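Local coordinates for acyl-CoA dehydrogenase (PDB 2Z1Q), which probably oxidises acyl-CoA thioesters to their 2,3-dehydroacyl-CoA products, using a bound FAD cofactor and passing the electrons to an acceptor, at residues 116-119 with 120-124; 134-138 with 139-143; 249-252 with 253-256; 260-263 with 264-267. One frame throughout, in Å; residues are numbered along the deposited sequence.

How the contacts relate
Contact 1 lies between the other three and touches each of them. Its Thr-118, Leu-121 and Val-122 pack on Leu-134 and Leu-137 of contact 2, with Thr-118 CG2 3.6 Å from Leu-134 CD1. Pro-120 and Phe-124 meet contact 3 at Ile-255, and Leu-119 and Tyr-123 meet contact 4 at Val-262. Contacts 3 and 4 share helix 252-288 and have centres about 18 Å apart. Contact 2 touches neither of them. The FAD is reached by Ile-116 of contact 1, whose side chain comes within about 3 Å of it. The side chain of Leu-260 in contact 4 stays about 8 Å from the cofactor.

Contact 1: 116-119 with 120-124; sequences IGTL and PLVYF
Ile-116 turns its carbonyl O to the ring of Pro-120, with CG the nearest ring atom. Proline has no N-H, so the usual bond back to the residue four earlier cannot form at this step. At the next step a water stands between Gly-117 O and Leu-121 N: water 1 donates to Gly-117 O at 3.0 Å and accepts a weak bond from Leu-121 N at 2.8 Å. Thr-118 comes next. Its carbonyl O accepts from Val-122 N at 3.2 Å, with the donor in the carbonyl plane. Its OG1 stands beside its own backbone N (chi1 -56°) and bonds His-113 O. The same torsion sets the methyl CG2 anti to the backbone N, where it meets Val-122 CG2 at 3.9 Å. Leu-119 closes the segment. Its O accepts from Tyr-123 N at 2.7 Å, nearly along the C=O axis. Its side chain runs alongside that of Tyr-123, both pointing the same way. Leu-119 CG lies over one face of the ring, 4.3 Å from the Tyr-123 ring centroid and 24° off the normal. This CH-pi contact is offset toward the hydroxyl end, and CZ is the nearest ring atom to CG at 3.9 Å. Tyr-123 also packs against Met-341 and Ile-344 of helix 337-345. The arrangement is a helix-helix junction with proline in the first turn of helix 119-124. It belongs to the helical N-terminal domain of the acyl-CoA dehydrogenase fold, and Ile-116 at its start lines the FAD pocket.

Contact 2: 134-138 with 139-143; sequences LPKLA and SGEWI
Lys-136 lays its side chain over the indole of Trp-142 where helix 134-139 ends. The helix is ended by a glycine at the C' position: Gly-140, with positive phi (98°), is the first residue to leave helical geometry, and the chain then turns toward strand 144-147. Lys-136 and Trp-142 run side by side in the same direction. Lys-136 CD sits 3.4 Å from the centroid of the five-membered ring of Trp-142, almost straight above it, in a CH-pi contact. The lysine chain then bends at its last torsion (chi4 67°). This leaves NZ 5.1 Å from the centroid of the six-membered ring of Trp-142, at most a weak cation-pi attraction. Outside the contact, the indole stacks with His-189. With an alanine here, the aliphatic chain of Lys-136 would probably lose its flat support and swing more freely, and His-189 would lose its stacking partner. The carbonyl O of Lys-136 is gripped from both faces of its plane. Gly-140 N donates to Lys-136 O at 2.9 Å, and Trp-142 N reaches the same O at 3.2 Å from well above the plane. Ser-139 adds its hydroxyl to this end of the helix. OG lies between its own backbone N and carbonyl carbon, 2.8 Å from Lys-136 O and 3.0 Å from Pro-135 O, and its one proton could serve either. Next to the indole, Leu-137 CD2 touches Trp-142 CB. The Leu-137 backbone joins in as well: its CA-H points at Trp-142 O, with CA and O 3.4 Å apart and the contact almost straight at 174°.

Contact 3: 249-252 with 253-256; sequences IGKG and HKIA
Lys-251 and Lys-254 share the same first torsion (chi1 -64° in each), which sets CG anti to the carbonyl carbon. Both chains are extended beyond CG; they lie side by side and point the same way. Their aliphatic parts touch, with Lys-251 CD 3.9 Å from Lys-254 CE. The two NZ atoms end 4.6 Å apart. These like charges would be expected to repel, but Lys-251 NZ forms a salt bridge with Glu-248, which probably offsets part of the cost. His-253 takes a different torsion (chi1 65°), with CG between its backbone N and carbonyl carbon. This brings the ring back beside the preceding chain, with His-253 ND1 3.5 Å from Lys-251 CA. Gly-250 O lies at the edge of the same ring, near its plane. Lys-254 CG covers one face of the imidazole, toward its rim. The setting is the start of helix 252-288, with Lys-251 in the loop just before it. Here the chain passes from the beta-sheet middle domain into the helical C-terminal domain of the acyl-CoA dehydrogenase fold. The backbone bonds of this turn are weak. Lys-254 N donates to Lys-251 O at 3.3 Å. Gly-252 O takes two donors, Ile-255 N at 3.2 Å and Ala-256 N at 3.4 Å, and the second bond is the straighter. The loop before the helix is tied to strand 201-208 by Gly-250 N on Thr-203 OG1 and by backbone bonding of Gly-252 with Phe-202. Gly-250 has a positive phi, where a CB would collide with Ile-249 O, which favours glycine.

Contact 4: 260-263 with 264-267; sequences LNVG and RYKL
Tyr-265 lays one ring face over the backbone of Val-262 in the middle of helix 252-288, a long helix of the all-helical C-terminal domain. Its CG stands between the backbone N and the carbonyl carbon (chi1 65°), which folds the ring back along the helix. Val-262 O lies 3.6 Å above the ring plane, over its centre. Tyr-265 CE2 is 3.4 Å from Val-262 CA, and the hydroxyl end reaches the Val-262 methyls. Its side chain also packs on Lys-90 and Thr-94 of helix 90-99 and on Ile-354 of helix 348-372. Were the ring cut back to a serine, the Val-262 backbone would probably lose its cover and a gap would open where helix 252-288 meets its neighbours. Val-262 also carries Lys-266: CG1 touches Lys-266 CD at 3.6 Å, before the lysine chain bends at chi3. Regular helix bonds join the same residues, such as Lys-266 N to Val-262 O at 3.0 Å. On another side of the helix, Arg-264 extends back over Leu-260. Leu-260 CB sits 4.1 Å above the Arg-264 guanidinium plane, over its centre, and NE bonds Glu-398 O. Asn-261 ND2 bonds Glu-345 OE1, while Asn-261 OD1 accepts from water 2 at 2.7 Å. That water, in the guanidinium plane at its edge, takes a bond from Arg-264 NH2 at 2.7 Å.

Contact 1: 116-119 with 120-124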
loop_
_atom_site.group_PDB
_atom_site.type_symbol
_atom_site.label_atom_id
_atom_site.label_comp_id
_atom_site.label_asym_id
_atom_site.label_seq_id
_atom_site.Cartn_x
_atom_site.Cartn_y
_atom_site.Cartn_z
ATOM N N ILE B 116 18.055 9.346 18.052
ATOM C CA ILE B 116 19.039 10.208 17.411
ATOM C C ILE B 116 19.346 11.497 18.178
ATOM O O ILE B 116 20.432 12.048 18.062
ATOM C CB ILE B 116 18.594 10.560 15.987
ATOM C CG1 ILE B 116 17.153 11.087 16.009
ATOM C CG2 ILE B 116 18.732 9.332 15.101
ATOM C CD1 ILE B 116 16.595 11.461 14.635
ATOM N N GLY B 117 18.403 11.970 18.978
ATOM C CA GLY B 117 18.644 13.203 19.708
ATOM C C GLY B 117 19.485 13.095 20.970
ATOM O O GLY B 117 20.296 13.967 21.260
ATOM N N THR B 118 19.295 12.014 21.719
ATOM C CA THR B 118 20.025 11.821 22.965
ATOM C C THR B 118 21.235 10.891 22.840
ATOM O O THR B 118 22.312 11.212 23.336
ATOM C CB THR B 118 19.079 11.281 24.083
ATOM O OG1 THR B 118 17.969 12.171 24.258
ATOM C CG2 THR B 118 19.825 11.171 25.409
ATOM N N LEU B 119 21.060 9.750 22.171
ATOM C CA LEU B 119 22.136 8.763 22.016
ATOM C C LEU B 119 23.500 9.282 21.576
ATOM O O LEU B 119 24.527 8.795 22.035
ATOM C CB LEU B 119 21.702 7.637 21.071
ATOM C CG LEU B 119 21.144 6.378 21.747
ATOM C CD1 LEU B 119 20.185 6.761 22.840
ATOM C CD2 LEU B 119 20.448 5.499 20.722
ATOM N N PRO B 120 23.535 10.260 20.659
ATOM C CA PRO B 120 24.846 10.755 20.243
ATOM C C PRO B 120 25.632 11.256 21.461
ATOM O O PRO B 120 26.808 10.917 21.627
ATOM C CB PRO B 120 24.496 11.855 19.247
ATOM C CG PRO B 120 23.233 11.317 18.620
ATOM C CD PRO B 120 22.466 10.846 19.829
ATOM N N LEU B 121 24.976 12.038 22.318
ATOM C CA LEU B 121 25.622 12.549 23.519
ATOM C C LEU B 121 25.992 11.402 24.463
ATOM O O LEU B 121 27.074 11.396 25.047
ATOM C CB LEU B 121 24.706 13.547 24.237
ATOM C CG LEU B 121 24.921 15.031 23.911
ATOM C CD1 LEU B 121 23.707 15.842 24.325
ATOM C CD2 LEU B 121 26.165 15.530 24.628
ATOM N N VAL B 122 25.098 10.428 24.601
ATOM C CA VAL B 122 25.364 9.285 25.474
ATOM C C VAL B 122 26.505 8.407 24.967
ATOM O O VAL B 122 27.268 7.853 25.754
ATOM C CB VAL B 122 24.114 8.401 25.632
ATOM C CG1 VAL B 122 24.459 7.144 26.421
ATOM C CG2 VAL B 122 23.011 9.177 26.334
ATOM N N TYR B 123 26.632 8.275 23.654
ATOM C CA TYR B 123 27.673 7.440 23.073
ATOM C C TYR B 123 29.036 8.123 22.929
ATOM O O TYR B 123 30.068 7.502 23.184
ATOM C CB TYR B 123 27.233 6.925 21.697
ATOM C CG TYR B 123 26.124 5.894 21.715
ATOM C CD1 TYR B 123 25.534 5.465 20.520
ATOM C CD2 TYR B 123 25.706 5.301 22.904
ATOM C CE1 TYR B 123 24.561 4.465 20.514
ATOM C CE2 TYR B 123 24.735 4.300 22.909
ATOM C CZ TYR B 123 24.171 3.885 21.713
ATOM O OH TYR B 123 23.243 2.872 21.728
ATOM N N PHE B 124 29.047 9.391 22.525
ATOM C CA PHE B 124 30.324 10.074 22.337
ATOM C C PHE B 124 30.466 11.358 23.140
ATOM O O PHE B 124 31.496 12.023 23.080
ATOM C CB PHE B 124 30.545 10.359 20.839
ATOM C CG PHE B 124 30.515 9.122 19.980
ATOM C CD1 PHE B 124 29.303 8.490 19.680
ATOM C CD2 PHE B 124 31.699 8.547 19.512
ATOM C CE1 PHE B 124 29.276 7.307 18.933
ATOM C CE2 PHE B 124 31.675 7.356 18.759
ATOM C CZ PHE B 124 30.459 6.744 18.476
HETATM O O HOH W 1 23.277 13.982 21.193
#

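Contact 2: 134-138 with 139-143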
loop_
_atom_site.group_PDB
_atom_site.type_symbol
_atom_site.label_atom_id
_atom_site.label_comp_id
_atom_site.label_asym_id
_atom_site.label_seq_id
_atom_site.Cartn_x
_atom_site.Cartn_y
_atom_site.Cartn_z
ATOM N N LEU B 134 22.669 16.191 28.932
ATOM C CA LEU B 134 21.889 14.984 29.187
ATOM C C LEU B 134 20.813 15.134 30.259
ATOM O O LEU B 134 19.695 14.639 30.103
ATOM C CB LEU B 134 22.831 13.834 29.547
ATOM C CG LEU B 134 22.613 12.498 28.832
ATOM C CD1 LEU B 134 22.499 12.712 27.325
ATOM C CD2 LEU B 134 23.777 11.569 29.159
ATOM N N PRO B 135 21.128 15.817 31.367
ATOM C CA PRO B 135 20.098 15.966 32.403
ATOM C C PRO B 135 18.826 16.640 31.876
ATOM O O PRO B 135 17.717 16.197 32.165
ATOM C CB PRO B 135 20.819 16.780 33.487
ATOM C CG PRO B 135 22.256 16.308 33.341
ATOM C CD PRO B 135 22.436 16.308 31.835
ATOM N N LYS B 136 18.975 17.702 31.092
ATOM C CA LYS B 136 17.806 18.392 30.554
ATOM C C LYS B 136 17.051 17.524 29.542
ATOM O O LYS B 136 15.817 17.506 29.517
ATOM C CB LYS B 136 18.225 19.696 29.886
ATOM C CG LYS B 136 18.925 20.682 30.803
ATOM C CD LYS B 136 19.154 21.984 30.043
ATOM C CE LYS B 136 19.851 23.046 30.879
ATOM N NZ LYS B 136 21.260 22.702 31.226
ATOM N N LEU B 137 17.798 16.803 28.712
ATOM C CA LEU B 137 17.181 15.940 27.714
ATOM C C LEU B 137 16.421 14.809 28.389
ATOM O O LEU B 137 15.344 14.431 27.945
ATOM C CB LEU B 137 18.244 15.358 26.785
ATOM C CG LEU B 137 19.124 16.379 26.061
ATOM C CD1 LEU B 137 20.102 15.645 25.162
ATOM C CD2 LEU B 137 18.265 17.330 25.241
ATOM N N ALA B 138 16.987 14.288 29.474
ATOM C CA ALA B 138 16.366 13.180 30.203
ATOM C C ALA B 138 15.119 13.587 30.961
ATOM O O ALA B 138 14.238 12.764 31.215
ATOM C CB ALA B 138 17.371 12.562 31.164
ATOM N N SER B 139 15.040 14.859 31.319
ATOM C CA SER B 139 13.901 15.377 32.055
ATOM C C SER B 139 12.811 15.890 31.120
ATOM O O SER B 139 11.641 15.942 31.496
ATOM C CB SER B 139 14.356 16.522 32.947
ATOM O OG SER B 139 14.970 17.521 32.154
ATOM N N GLY B 140 13.198 16.268 29.906
ATOM C CA GLY B 140 12.239 16.793 28.953
ATOM C C GLY B 140 12.268 18.317 28.938
ATOM O O GLY B 140 11.552 18.953 28.166
ATOM N N GLU B 141 13.091 18.907 29.801
ATOM C CA GLU B 141 13.196 20.355 29.856
ATOM C C GLU B 141 13.731 20.812 28.504
ATOM O O GLU B 141 13.337 21.852 27.976
ATOM C CB GLU B 141 14.132 20.769 30.992
ATOM C CG GLU B 141 14.603 22.213 30.900
ATOM C CD GLU B 141 15.189 22.721 32.202
ATOM O OE1 GLU B 141 16.045 22.022 32.792
ATOM O OE2 GLU B 141 14.797 23.826 32.631
ATOM N N TRP B 142 14.616 20.003 27.937
ATOM C CA TRP B 142 15.203 20.299 26.643
ATOM C C TRP B 142 14.913 19.197 25.624
ATOM O O TRP B 142 15.101 18.007 25.908
ATOM C CB TRP B 142 16.696 20.507 26.820
ATOM C CG TRP B 142 17.046 21.923 27.126
ATOM C CD1 TRP B 142 16.261 22.850 27.751
ATOM C CD2 TRP B 142 18.261 22.588 26.789
ATOM N NE1 TRP B 142 16.915 24.057 27.823
ATOM C CE2 TRP B 142 18.147 23.923 27.238
ATOM C CE3 TRP B 142 19.440 22.185 26.145
ATOM C CZ2 TRP B 142 19.167 24.857 27.062
ATOM C CZ3 TRP B 142 20.449 23.110 25.967
ATOM C CH2 TRP B 142 20.308 24.432 26.424
ATOM N N ILE B 143 14.431 19.591 24.446
ATOM C CA ILE B 143 14.116 18.648 23.379
ATOM C C ILE B 143 15.280 18.601 22.402
ATOM O O ILE B 143 15.820 19.640 22.026
ATOM C CB ILE B 143 12.828 19.067 22.635
ATOM C CG1 ILE B 143 11.666 19.126 23.629
ATOM C CG2 ILE B 143 12.494 18.067 21.528
ATOM C CD1 ILE B 143 10.386 19.653 23.045
#

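Contact 3: 249-252 with 253-256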
loop_
_atom_site.group_PDB
_atom_site.type_symbol
_atom_site.label_atom_id
_atom_site.label_comp_id
_atom_site.label_asym_id
_atom_site.label_seq_id
_atom_site.Cartn_x
_atom_site.Cartn_y
_atom_site.Cartn_z
ATOM N N ILE B 249 36.960 14.388 15.344
ATOM C CA ILE B 249 36.894 15.000 14.020
ATOM C C ILE B 249 37.205 13.985 12.919
ATOM O O ILE B 249 38.256 13.339 12.938
ATOM C CB ILE B 249 37.888 16.167 13.914
ATOM C CG1 ILE B 249 37.667 17.140 15.074
ATOM C CG2 ILE B 249 37.698 16.897 12.598
ATOM C CD1 ILE B 249 38.707 18.232 15.155
ATOM N N GLY B 250 36.290 13.847 11.962
ATOM C CA GLY B 250 36.494 12.899 10.882
ATOM C C GLY B 250 35.879 11.544 11.185
ATOM O O GLY B 250 35.757 10.695 10.306
ATOM N N LYS B 251 35.488 11.331 12.433
ATOM C CA LYS B 251 34.882 10.060 12.806
ATOM C C LYS B 251 33.414 10.242 13.176
ATOM O O LYS B 251 32.890 9.568 14.053
ATOM C CB LYS B 251 35.667 9.420 13.961
ATOM C CG LYS B 251 37.106 9.053 13.588
ATOM C CD LYS B 251 37.877 8.521 14.794
ATOM C CE LYS B 251 39.371 8.391 14.500
ATOM N NZ LYS B 251 40.150 8.011 15.718
ATOM N N GLY B 252 32.751 11.165 12.491
ATOM C CA GLY B 252 31.344 11.398 12.754
ATOM C C GLY B 252 30.498 10.248 12.242
ATOM O O GLY B 252 29.356 10.073 12.665
ATOM N N HIS B 253 31.053 9.450 11.333
ATOM C CA HIS B 253 30.308 8.324 10.794
ATOM C C HIS B 253 29.961 7.338 11.903
ATOM O O HIS B 253 28.891 6.725 11.882
ATOM C CB HIS B 253 31.111 7.616 9.702
ATOM C CG HIS B 253 32.365 6.965 10.197
ATOM N ND1 HIS B 253 33.473 7.685 10.589
ATOM C CD2 HIS B 253 32.680 5.661 10.379
ATOM C CE1 HIS B 253 34.416 6.851 10.988
ATOM N NE2 HIS B 253 33.961 5.615 10.870
ATOM N N LYS B 254 30.857 7.189 12.877
ATOM C CA LYS B 254 30.625 6.267 13.982
ATOM C C LYS B 254 29.320 6.571 14.710
ATOM O O LYS B 254 28.563 5.659 15.044
ATOM C CB LYS B 254 31.788 6.312 14.979
ATOM C CG LYS B 254 33.126 5.848 14.421
ATOM C CD LYS B 254 34.186 5.770 15.513
ATOM C CE LYS B 254 35.542 5.346 14.945
ATOM N NZ LYS B 254 36.588 5.168 15.994
ATOM N N ILE B 255 29.062 7.851 14.956
ATOM C CA ILE B 255 27.847 8.251 15.654
ATOM C C ILE B 255 26.629 7.848 14.829
ATOM O O ILE B 255 25.734 7.151 15.312
ATOM C CB ILE B 255 27.823 9.782 15.898
ATOM C CG1 ILE B 255 29.124 10.206 16.590
ATOM C CG2 ILE B 255 26.622 10.160 16.766
ATOM C CD1 ILE B 255 29.321 11.706 16.716
ATOM N N ALA B 256 26.617 8.273 13.570
ATOM C CA ALA B 256 25.513 7.978 12.672
ATOM C C ALA B 256 25.200 6.490 12.550
ATOM O O ALA B 256 24.035 6.099 12.565
ATOM C CB ALA B 256 25.802 8.545 11.297
#

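Contact 4: 260-263 with 264-267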
loop_
_atom_site.group_PDB
_atom_site.type_symbol
_atom_site.label_atom_id
_atom_site.label_comp_id
_atom_site.label_asym_id
_atom_site.label_seq_id
_atom_site.Cartn_x
_atom_site.Cartn_y
_atom_site.Cartn_z
ATOM N N LEU B 260 21.690 4.231 14.403
ATOM C CA LEU B 260 20.802 3.500 13.510
ATOM C C LEU B 260 20.394 2.131 14.057
ATOM O O LEU B 260 19.272 1.697 13.818
ATOM C CB LEU B 260 21.444 3.331 12.118
ATOM C CG LEU B 260 21.251 4.484 11.120
ATOM C CD1 LEU B 260 22.274 4.379 9.989
ATOM C CD2 LEU B 260 19.824 4.450 10.580
ATOM N N ASN B 261 21.276 1.451 14.793
ATOM C CA ASN B 261 20.907 0.135 15.322
ATOM C C ASN B 261 19.729 0.216 16.279
ATOM O O ASN B 261 18.826 -0.617 16.227
ATOM C CB ASN B 261 22.089 -0.538 16.034
ATOM C CG ASN B 261 23.196 -0.945 15.083
ATOM O OD1 ASN B 261 22.950 -1.269 13.919
ATOM N ND2 ASN B 261 24.430 -0.950 15.582
ATOM N N VAL B 262 19.726 1.217 17.153
ATOM C CA VAL B 262 18.651 1.377 18.116
ATOM C C VAL B 262 17.391 1.867 17.423
ATOM O O VAL B 262 16.279 1.398 17.708
ATOM C CB VAL B 262 19.052 2.371 19.198
ATOM C CG1 VAL B 262 17.854 2.703 20.085
ATOM C CG2 VAL B 262 20.203 1.798 20.005
ATOM N N GLY B 263 17.560 2.829 16.527
ATOM C CA GLY B 263 16.413 3.348 15.821
ATOM C C GLY B 263 15.678 2.253 15.077
ATOM O O GLY B 263 14.452 2.257 15.025
ATOM N N ARG B 264 16.411 1.295 14.523
ATOM C CA ARG B 264 15.752 0.240 13.776
ATOM C C ARG B 264 14.928 -0.713 14.616
ATOM O O ARG B 264 13.796 -1.033 14.245
ATOM C CB ARG B 264 16.773 -0.528 12.946
ATOM C CG ARG B 264 17.347 0.302 11.808
ATOM C CD ARG B 264 18.573 -0.342 11.182
ATOM N NE ARG B 264 19.072 0.467 10.073
ATOM C CZ ARG B 264 20.262 0.316 9.500
ATOM N NH1 ARG B 264 20.618 1.107 8.491
ATOM N NH2 ARG B 264 21.097 -0.613 9.936
ATOM N N TYR B 265 15.444 -1.175 15.745
ATOM C CA TYR B 265 14.605 -2.092 16.487
ATOM C C TYR B 265 13.469 -1.392 17.212
ATOM O O TYR B 265 12.412 -1.992 17.409
ATOM C CB TYR B 265 15.421 -2.974 17.429
ATOM C CG TYR B 265 16.127 -2.269 18.541
ATOM C CD1 TYR B 265 15.417 -1.752 19.632
ATOM C CD2 TYR B 265 17.510 -2.187 18.555
ATOM C CE1 TYR B 265 16.084 -1.182 20.711
ATOM C CE2 TYR B 265 18.188 -1.622 19.626
ATOM C CZ TYR B 265 17.471 -1.127 20.702
ATOM O OH TYR B 265 18.162 -0.632 21.785
ATOM N N LYS B 266 13.657 -0.126 17.589
ATOM C CA LYS B 266 12.581 0.608 18.260
ATOM C C LYS B 266 11.478 0.885 17.230
ATOM O O LYS B 266 10.290 0.864 17.554
ATOM C CB LYS B 266 13.101 1.922 18.877
ATOM C CG LYS B 266 14.095 1.719 20.036
ATOM C CD LYS B 266 14.389 3.007 20.797
ATOM C CE LYS B 266 13.124 3.565 21.441
ATOM N NZ LYS B 266 13.378 4.844 22.165
ATOM N N LEU B 267 11.859 1.123 15.982
ATOM C CA LEU B 267 10.876 1.373 14.939
ATOM C C LEU B 267 10.112 0.070 14.656
ATOM O O LEU B 267 8.886 0.072 14.462
ATOM C CB LEU B 267 11.580 1.861 13.667
ATOM C CG LEU B 267 10.665 2.133 12.478
ATOM C CD1 LEU B 267 9.667 3.202 12.859
ATOM C CD2 LEU B 267 11.483 2.576 11.289
HETATM O O HOH W 2 20.882 -1.966 12.254
#